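Zinc-type alcohol dehydrogenase-like protein YAHK (Escherichia coli, PDB 1UUF) catalyses the NADPH-dependent reduction of a wide range of aldehydes to their alcohols, using zinc and strongly preferring NADPH over NADH. Local coordinates at residues A[58-63]-A[176-181]; A[206-211]-A[356-361]; A[54-59]-A[336-341]. All blocks are in the same frame, centred on the assembly; numbering follows the deposited sequence.

Contact 1 (A[58-63]-A[176-181]); sequences GVCHSD and LLCAGI. With ZN (zinc ion), chain C.
SG of C60 is gripped from two directions: it binds the catalytic zinc ion at 2.4 Å, and it accepts a hydrogen bond from S62 N at 3.4 Å, nearly straight at 170°. From the facing helix 176-189, SG of C178 reaches the same metal, also at 2.4 Å. This is the active-site zinc of the zinc-containing alcohol dehydrogenases, completed by H82 and by a water whose oxygen stands 2.3 Å from the zinc. The angle from C60 SG through the zinc to C178 SG is 123°, wider than the tetrahedral value, so the four-ligand site is a distorted tetrahedron, and the two sulfurs remain 4.2 Å apart. Contact between the segments is confined to these cysteines, and the ion is what joins them. In both, SG lies anti to the backbone N and beside the carbonyl carbon (chi1 179° in C60), which lets each sulfur reach the zinc between the segments.

C60 also sits at the N-cap of helix 61-68. There it forms a capping box with D63, whose OD2 receives C60 N at 3.0 Å from above the carboxylate plane. One cysteine thus caps the helix with its sulfur while binding metal with the same atom. D63 is itself steadied by G81, next to H82 in sequence, which donates its N to OD1. On the other side, C178 lies within a wider pi-type turn at the start of its helix, and A179 N just beyond it is bonded to E83. The zinc-bound water completes the arrangement by hydrogen bonding to the hydroxyl of S62, its oxygen 2.7 Å from S62 OG.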
loop_
_atom_site.group_PDB
_atom_site.type_symbol
_atom_site.label_atom_id
_atom_site.label_comp_id
_atom_site.label_asym_id
_atom_site.label_seq_id
_atom_site.Cartn_x
_atom_site.Cartn_y
_atom_site.Cartn_z
ATOM N N GLY A 58 29.061 9.339 -7.105
ATOM C CA GLY A 58 28.215 10.083 -6.193
ATOM C C GLY A 58 28.267 9.478 -4.803
ATOM O O GLY A 58 28.524 8.284 -4.648
ATOM N N VAL A 59 28.042 10.304 -3.788
ATOM C CA VAL A 59 28.063 9.830 -2.411
ATOM C C VAL A 59 26.619 9.670 -1.942
ATOM O O VAL A 59 25.856 10.636 -1.889
ATOM C CB VAL A 59 28.819 10.819 -1.504
ATOM C CG1 VAL A 59 28.856 10.295 -0.073
ATOM C CG2 VAL A 59 30.242 11.017 -2.036
ATOM N N CYS A 60 26.256 8.434 -1.612
ATOM C CA CYS A 60 24.898 8.098 -1.183
ATOM C C CYS A 60 24.835 7.814 0.313
ATOM O O CYS A 60 25.821 7.385 0.913
ATOM C CB CYS A 60 24.408 6.867 -1.956
ATOM S SG CYS A 60 22.746 6.304 -1.513
ATOM N N HIS A 61 23.679 8.058 0.919
ATOM C CA HIS A 61 23.531 7.792 2.342
ATOM C C HIS A 61 23.760 6.312 2.638
ATOM O O HIS A 61 24.133 5.946 3.753
ATOM C CB HIS A 61 22.150 8.223 2.840
ATOM C CG HIS A 61 22.075 9.665 3.235
ATOM N ND1 HIS A 61 21.992 10.690 2.317
ATOM C CD2 HIS A 61 22.111 10.256 4.455
ATOM C CE1 HIS A 61 21.980 11.849 2.952
ATOM N NE2 HIS A 61 22.051 11.614 4.250
ATOM N N SER A 62 23.544 5.456 1.644
ATOM C CA SER A 62 23.765 4.033 1.859
ATOM C C SER A 62 25.246 3.747 2.072
ATOM O O SER A 62 25.604 2.774 2.741
ATOM C CB SER A 62 23.236 3.212 0.679
ATOM O OG SER A 62 21.817 3.204 0.676
ATOM N N ASP A 63 26.109 4.593 1.509
ATOM C CA ASP A 63 27.550 4.413 1.669
ATOM C C ASP A 63 27.893 4.674 3.131
ATOM O O ASP A 63 28.608 3.904 3.769
ATOM C CB ASP A 63 28.344 5.406 0.810
ATOM C CG ASP A 63 28.061 5.272 -0.674
ATOM O OD1 ASP A 63 27.614 4.193 -1.116
ATOM O OD2 ASP A 63 28.317 6.255 -1.403
ATOM N N LEU A 176 22.453 10.063 -10.727
ATOM C CA LEU A 176 21.287 9.472 -11.363
ATOM C C LEU A 176 21.297 7.954 -11.195
ATOM O O LEU A 176 20.244 7.325 -11.132
ATOM C CB LEU A 176 21.257 9.820 -12.854
ATOM C CG LEU A 176 21.106 11.301 -13.222
ATOM C CD1 LEU A 176 21.010 11.442 -14.738
ATOM C CD2 LEU A 176 19.863 11.868 -12.568
ATOM N N LEU A 177 22.490 7.373 -11.104
ATOM C CA LEU A 177 22.631 5.924 -10.974
ATOM C C LEU A 177 22.007 5.290 -9.729
ATOM O O LEU A 177 21.840 4.069 -9.668
ATOM C CB LEU A 177 24.105 5.535 -11.105
ATOM C CG LEU A 177 24.634 5.496 -12.552
ATOM C CD1 LEU A 177 23.874 4.437 -13.350
ATOM C CD2 LEU A 177 24.484 6.858 -13.216
ATOM N N CYS A 178 21.686 6.103 -8.727
ATOM C CA CYS A 178 21.004 5.584 -7.542
ATOM C C CYS A 178 19.912 6.553 -7.119
ATOM O O CYS A 178 18.730 6.226 -7.196
ATOM C CB CYS A 178 21.942 5.346 -6.361
ATOM S SG CYS A 178 20.992 4.651 -4.949
ATOM N N ALA A 179 20.301 7.749 -6.683
ATOM C CA ALA A 179 19.318 8.737 -6.262
ATOM C C ALA A 179 18.298 8.952 -7.372
ATOM O O ALA A 179 17.095 9.039 -7.121
ATOM C CB ALA A 179 20.003 10.052 -5.919
ATOM N N GLY A 180 18.782 9.028 -8.608
ATOM C CA GLY A 180 17.879 9.239 -9.725
ATOM C C GLY A 180 16.896 8.102 -9.944
ATOM O O GLY A 180 15.681 8.299 -9.892
ATOM N N ILE A 181 17.406 6.900 -10.177
ATOM C CA ILE A 181 16.513 5.776 -10.430
ATOM C C ILE A 181 15.609 5.457 -9.237
ATOM O O ILE A 181 14.467 5.036 -9.418
ATOM C CB ILE A 181 17.309 4.516 -10.863
ATOM C CG1 ILE A 181 16.346 3.379 -11.210
ATOM C CG2 ILE A 181 18.269 4.100 -9.767
ATOM C CD1 ILE A 181 15.393 3.690 -12.356
HETATM ZN ZN ZN C . 22.411 4.505 -3.022
HETATM O O HOH W 1 20.997 3.141 -1.845
#

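Contact 2 (A[206-211]-A[356-361]); sequences LGHMGI and VKYRFV
Helix 205-216, the helix that follows the glycine-rich turn of the Rossmann-type coenzyme domain, turns H208 toward the loop leading into strand 359-363, where Y358 meets it. The pair is a mutual CH-pi contact. CB of Y358 lies over one face of the imidazole, 3.6 Å from its centroid and only 14° off the ring normal, while CB of H208 lies over the phenol ring, 4.1 Å from that centroid. The two planes are almost parallel, 20° apart, but slid so far that the rings barely overlap, with centroids separated by 5.1 Å. Across this pair, each ring faces the other residue's CB more than the other ring, and the closest atoms are H208 CG and Y358 CB at 3.6 Å. The other face of the tyrosine ring carries CB of K357, so an aliphatic carbon lies over each face of the phenol, both toward the rim.

H208 has an off-staggered chi1 of 102°, probably held by the bonds at both ring nitrogens: ND1 to G205 O, one turn back in the helix region, and NE2 to D335 N. That pairing is consistent with a neutral ring carrying its proton on ND1, and it would fix the rotation of the imidazole.

The peptide bond before Y358 is cis, just where the chain turns into the strand. L237 of helix 231-237 touches both H208 and Y358, with A233 adding to the tyrosine side. Beyond Y358, R359 runs on toward A179 of helix 176-189 and forms a salt bridge with E83, while strand 359-363 pairs with strands 336-339 and 49-58.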
loop_
_atom_site.group_PDB
_atom_site.type_symbol
_atom_site.label_atom_id
_atom_site.label_comp_id
_atom_site.label_asym_id
_atom_site.label_seq_id
_atom_site.Cartn_x
_atom_site.Cartn_y
_atom_site.Cartn_z
ATOM N N LEU A 206 17.742 12.608 -2.525
ATOM C CA LEU A 206 16.647 11.912 -3.191
ATOM C C LEU A 206 15.539 12.885 -3.550
ATOM O O LEU A 206 15.010 12.859 -4.659
ATOM C CB LEU A 206 16.073 10.823 -2.282
ATOM C CG LEU A 206 16.918 9.574 -2.041
ATOM C CD1 LEU A 206 16.214 8.673 -1.038
ATOM C CD2 LEU A 206 17.127 8.836 -3.357
ATOM N N GLY A 207 15.186 13.737 -2.595
ATOM C CA GLY A 207 14.127 14.701 -2.823
ATOM C C GLY A 207 14.350 15.618 -4.012
ATOM O O GLY A 207 13.433 15.845 -4.807
ATOM N N HIS A 208 15.559 16.154 -4.149
ATOM C CA HIS A 208 15.813 17.061 -5.258
ATOM C C HIS A 208 15.666 16.355 -6.607
ATOM O O HIS A 208 15.223 16.966 -7.580
ATOM C CB HIS A 208 17.179 17.769 -5.081
ATOM C CG HIS A 208 18.301 17.213 -5.907
ATOM N ND1 HIS A 208 18.889 15.993 -5.653
ATOM C CD2 HIS A 208 18.995 17.757 -6.936
ATOM C CE1 HIS A 208 19.899 15.810 -6.485
ATOM N NE2 HIS A 208 19.986 16.866 -7.274
ATOM N N MET A 209 15.985 15.063 -6.662
ATOM C CA MET A 209 15.830 14.319 -7.911
ATOM C C MET A 209 14.355 14.015 -8.143
ATOM O O MET A 209 13.883 14.016 -9.280
ATOM C CB MET A 209 16.613 13.002 -7.883
ATOM C CG MET A 209 18.113 13.150 -8.090
ATOM S SD MET A 209 18.558 14.219 -9.488
ATOM C CE MET A 209 17.510 13.598 -10.805
ATOM N N GLY A 210 13.627 13.749 -7.062
ATOM C CA GLY A 210 12.207 13.456 -7.191
ATOM C C GLY A 210 11.456 14.645 -7.766
ATOM O O GLY A 210 10.565 14.494 -8.606
ATOM N N ILE A 211 11.817 15.841 -7.317
ATOM C CA ILE A 211 11.173 17.053 -7.807
ATOM C C ILE A 211 11.534 17.280 -9.275
ATOM O O ILE A 211 10.661 17.504 -10.111
ATOM C CB ILE A 211 11.598 18.271 -6.963
ATOM C CG1 ILE A 211 11.110 18.079 -5.524
ATOM C CG2 ILE A 211 11.023 19.554 -7.556
ATOM C CD1 ILE A 211 11.599 19.139 -4.555
ATOM N N VAL A 356 24.227 20.187 1.952
ATOM C CA VAL A 356 24.732 19.991 0.598
ATOM C C VAL A 356 23.586 20.229 -0.383
ATOM O O VAL A 356 22.430 19.911 -0.089
ATOM C CB VAL A 356 25.321 18.565 0.401
ATOM C CG1 VAL A 356 24.230 17.511 0.549
ATOM C CG2 VAL A 356 25.988 18.465 -0.964
ATOM N N LYS A 357 23.903 20.801 -1.540
ATOM C CA LYS A 357 22.891 21.094 -2.546
ATOM C C LYS A 357 23.232 20.514 -3.917
ATOM O O LYS A 357 23.785 21.210 -4.771
ATOM C CB LYS A 357 22.698 22.611 -2.666
ATOM C CG LYS A 357 22.124 23.263 -1.413
ATOM C CD LYS A 357 21.883 24.759 -1.598
ATOM C CE LYS A 357 23.183 25.532 -1.760
ATOM N NZ LYS A 357 23.899 25.209 -3.029
ATOM N N TYR A 358 22.895 19.245 -4.142
ATOM C CA TYR A 358 22.224 18.405 -3.153
ATOM C C TYR A 358 22.868 17.035 -3.085
ATOM O O TYR A 358 22.369 16.138 -2.404
ATOM C CB TYR A 358 20.751 18.230 -3.517
ATOM C CG TYR A 358 19.959 19.496 -3.373
ATOM C CD1 TYR A 358 19.952 20.457 -4.379
ATOM C CD2 TYR A 358 19.274 19.767 -2.192
ATOM C CE1 TYR A 358 19.284 21.665 -4.208
ATOM C CE2 TYR A 358 18.606 20.967 -2.010
ATOM C CZ TYR A 358 18.616 21.911 -3.019
ATOM O OH TYR A 358 17.967 23.106 -2.831
ATOM N N ARG A 359 23.981 16.881 -3.788
ATOM C CA ARG A 359 24.671 15.605 -3.833
ATOM C C ARG A 359 26.171 15.796 -3.955
ATOM O O ARG A 359 26.638 16.582 -4.779
ATOM C CB ARG A 359 24.170 14.805 -5.040
ATOM C CG ARG A 359 23.420 13.520 -4.712
ATOM C CD ARG A 359 24.367 12.438 -4.223
ATOM N NE ARG A 359 23.721 11.128 -4.146
ATOM C CZ ARG A 359 22.804 10.790 -3.244
ATOM N NH1 ARG A 359 22.412 11.665 -2.329
ATOM N NH2 ARG A 359 22.281 9.571 -3.256
ATOM N N PHE A 360 26.930 15.091 -3.124
ATOM C CA PHE A 360 28.377 15.165 -3.217
ATOM C C PHE A 360 28.801 14.172 -4.288
ATOM O O PHE A 360 28.226 13.089 -4.398
ATOM C CB PHE A 360 29.048 14.773 -1.896
ATOM C CG PHE A 360 28.973 15.828 -0.834
ATOM C CD1 PHE A 360 28.187 15.640 0.297
ATOM C CD2 PHE A 360 29.695 17.008 -0.960
ATOM C CE1 PHE A 360 28.121 16.612 1.291
ATOM C CE2 PHE A 360 29.638 17.989 0.028
ATOM C CZ PHE A 360 28.848 17.791 1.156
ATOM N N VAL A 361 29.791 14.549 -5.089
ATOM C CA VAL A 361 30.312 13.665 -6.122
ATOM C C VAL A 361 31.830 13.694 -6.051
ATOM O O VAL A 361 32.450 14.756 -6.109
ATOM C CB VAL A 361 29.852 14.082 -7.535
ATOM C CG1 VAL A 361 30.550 13.228 -8.592
ATOM C CG2 VAL A 361 28.352 13.895 -7.655
#

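Contact 3 (A[54-59]-A[336-341]); sequences IAYCGV and IEMIRA
The phenol ring of Y56 is met at its CE2 corner by the methyl of M338, CE to CE2 3.4 Å, an oblique approach that also brings the thioether sulfur close. SD of M338 lies 5.4 Å from the ring centroid of Y56 and 68° off the ring normal, a Met-aromatic contact made slantwise. The Y56 side chain also touches V361 of strand 359-363, V85 of strand 84-91, and L170 and A171 of helix 170-173.

The two backbones are not sheet neighbours. Strand 359-363 runs between them, antiparallel to 49-58 and parallel to 336-339, and the CA atoms of Y56 and M338 stay 9.0 Å apart. M338 bridges this distance with an extended chain, CG anti to the backbone N (chi1 -164°), and a bend at chi3 (-78°) that turns its methyl to the tyrosine. A second, looser touch joins V59 CG2 to I339 CD1 at 4.4 Å, and both of these side chains also pack on F360 of the middle strand.

Y56 stands at a classic beta bulge, where A55 and Y56 both face V85. With only an alanine here in place of the tyrosine, the M338 methyl would probably lose its aromatic partner and the end of that chain be freer to turn, with a gap opened beside A171.

No hydrogen bond crosses between the segments. M338 is largely exposed whereas V59 and I339 are buried, so the contact grades from a thioether resting on an aromatic ring at the surface to branched aliphatic carbons inside; the direct contact is apolar, resting on van der Waals packing and burial of apolar surface.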
loop_
_atom_site.group_PDB
_atom_site.type_symbol
_atom_site.label_atom_id
_atom_site.label_comp_id
_atom_site.label_asym_id
_atom_site.label_seq_id
_atom_site.Cartn_x
_atom_site.Cartn_y
_atom_site.Cartn_z
ATOM N N ILE A 54 36.780 4.676 -13.737
ATOM C CA ILE A 54 35.832 5.550 -13.055
ATOM C C ILE A 54 36.247 7.013 -13.026
ATOM O O ILE A 54 37.344 7.359 -12.585
ATOM C CB ILE A 54 35.580 5.056 -11.616
ATOM C CG1 ILE A 54 35.064 3.615 -11.652
ATOM C CG2 ILE A 54 34.560 5.950 -10.924
ATOM C CD1 ILE A 54 34.776 3.028 -10.282
ATOM N N ALA A 55 35.356 7.877 -13.504
ATOM C CA ALA A 55 35.630 9.305 -13.526
ATOM C C ALA A 55 35.057 9.966 -12.283
ATOM O O ALA A 55 35.733 10.758 -11.624
ATOM C CB ALA A 55 35.033 9.936 -14.781
ATOM N N TYR A 56 33.810 9.635 -11.960
ATOM C CA TYR A 56 33.151 10.209 -10.794
ATOM C C TYR A 56 32.258 9.206 -10.083
ATOM O O TYR A 56 31.777 8.246 -10.685
ATOM C CB TYR A 56 32.293 11.415 -11.196
ATOM C CG TYR A 56 33.042 12.465 -11.975
ATOM C CD1 TYR A 56 33.034 12.464 -13.372
ATOM C CD2 TYR A 56 33.807 13.429 -11.320
ATOM C CE1 TYR A 56 33.771 13.399 -14.094
ATOM C CE2 TYR A 56 34.549 14.366 -12.032
ATOM C CZ TYR A 56 34.527 14.342 -13.417
ATOM O OH TYR A 56 35.280 15.251 -14.126
ATOM N N CYS A 57 32.039 9.437 -8.794
ATOM C CA CYS A 57 31.172 8.571 -8.008
ATOM C C CYS A 57 30.385 9.407 -7.010
ATOM O O CYS A 57 30.965 10.106 -6.180
ATOM C CB CYS A 57 31.979 7.505 -7.260
ATOM S SG CYS A 57 30.922 6.285 -6.406
ATOM N N GLY A 58 29.061 9.339 -7.105
ATOM C CA GLY A 58 28.215 10.083 -6.193
ATOM C C GLY A 58 28.267 9.478 -4.803
ATOM O O GLY A 58 28.524 8.284 -4.648
ATOM N N VAL A 59 28.042 10.304 -3.788
ATOM C CA VAL A 59 28.063 9.830 -2.411
ATOM C C VAL A 59 26.619 9.670 -1.942
ATOM O O VAL A 59 25.856 10.636 -1.889
ATOM C CB VAL A 59 28.819 10.819 -1.504
ATOM C CG1 VAL A 59 28.856 10.295 -0.073
ATOM C CG2 VAL A 59 30.242 11.017 -2.036
ATOM N N ILE A 336 25.209 19.110 -7.976
ATOM C CA ILE A 336 26.273 18.523 -7.176
ATOM C C ILE A 336 27.346 19.448 -6.638
ATOM O O ILE A 336 27.455 20.610 -7.029
ATOM C CB ILE A 336 27.004 17.443 -7.996
ATOM C CG1 ILE A 336 27.802 18.110 -9.126
ATOM C CG2 ILE A 336 25.999 16.476 -8.608
ATOM C CD1 ILE A 336 28.683 17.159 -9.917
ATOM N N GLU A 337 28.138 18.898 -5.723
ATOM C CA GLU A 337 29.275 19.592 -5.148
ATOM C C GLU A 337 30.405 18.586 -5.269
ATOM O O GLU A 337 30.386 17.537 -4.622
ATOM C CB GLU A 337 29.068 19.945 -3.679
ATOM C CG GLU A 337 30.237 20.760 -3.133
ATOM C CD GLU A 337 30.021 21.242 -1.721
ATOM O OE1 GLU A 337 28.865 21.568 -1.378
ATOM O OE2 GLU A 337 31.015 21.316 -0.963
ATOM N N MET A 338 31.380 18.902 -6.112
ATOM C CA MET A 338 32.508 18.012 -6.338
ATOM C C MET A 338 33.488 18.046 -5.171
ATOM O O MET A 338 33.796 19.113 -4.639
ATOM C CB MET A 338 33.219 18.409 -7.631
ATOM C CG MET A 338 34.161 17.354 -8.171
ATOM S SD MET A 338 34.780 17.804 -9.798
ATOM C CE MET A 338 33.380 17.372 -10.822
ATOM N N ILE A 339 33.970 16.874 -4.767
ATOM C CA ILE A 339 34.922 16.790 -3.663
ATOM C C ILE A 339 36.069 15.855 -4.015
ATOM O O ILE A 339 35.993 15.101 -4.985
ATOM C CB ILE A 339 34.252 16.262 -2.363
ATOM C CG1 ILE A 339 33.703 14.851 -2.587
ATOM C CG2 ILE A 339 33.136 17.202 -1.929
ATOM C CD1 ILE A 339 33.097 14.225 -1.337
ATOM N N ARG A 340 37.140 15.918 -3.227
ATOM C CA ARG A 340 38.286 15.046 -3.435
ATOM C C ARG A 340 37.965 13.730 -2.739
ATOM O O ARG A 340 37.108 13.682 -1.854
ATOM C CB ARG A 340 39.551 15.641 -2.812
ATOM C CG ARG A 340 39.975 16.993 -3.362
ATOM C CD ARG A 340 41.380 17.335 -2.875
ATOM N NE ARG A 340 41.471 17.336 -1.417
ATOM C CZ ARG A 340 41.219 18.392 -0.648
ATOM N NH1 ARG A 340 41.323 18.292 0.672
ATOM N NH2 ARG A 340 40.876 19.551 -1.196
ATOM N N ALA A 341 38.658 12.667 -3.127
ATOM C CA ALA A 341 38.423 11.361 -2.530
ATOM C C ALA A 341 38.768 11.342 -1.042
ATOM O O ALA A 341 38.220 10.542 -0.286
ATOM C CB ALA A 341 39.226 10.296 -3.275
#

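From the N terminus, strand 49-58 opens contact 3, and the next residues, sharing G58 and V59 with it, open contact 1. Contact 1 closes first, at helix 176-189, after a loop spanning much of the catalytic domain. Contact 2 then opens at 206-211, in series with contact 1. Contact 3, starting from the same stretch as contact 1, closes much later, at 336-341, and crosses contact 2, which closes last at 356-361. Strand 359-363 gathers all three: F360 O receives V59 N, and R359 O receives E337 N, each 2.9 Å apart. The zinc site, the mixed sheet and the coenzyme domain are thereby tied together.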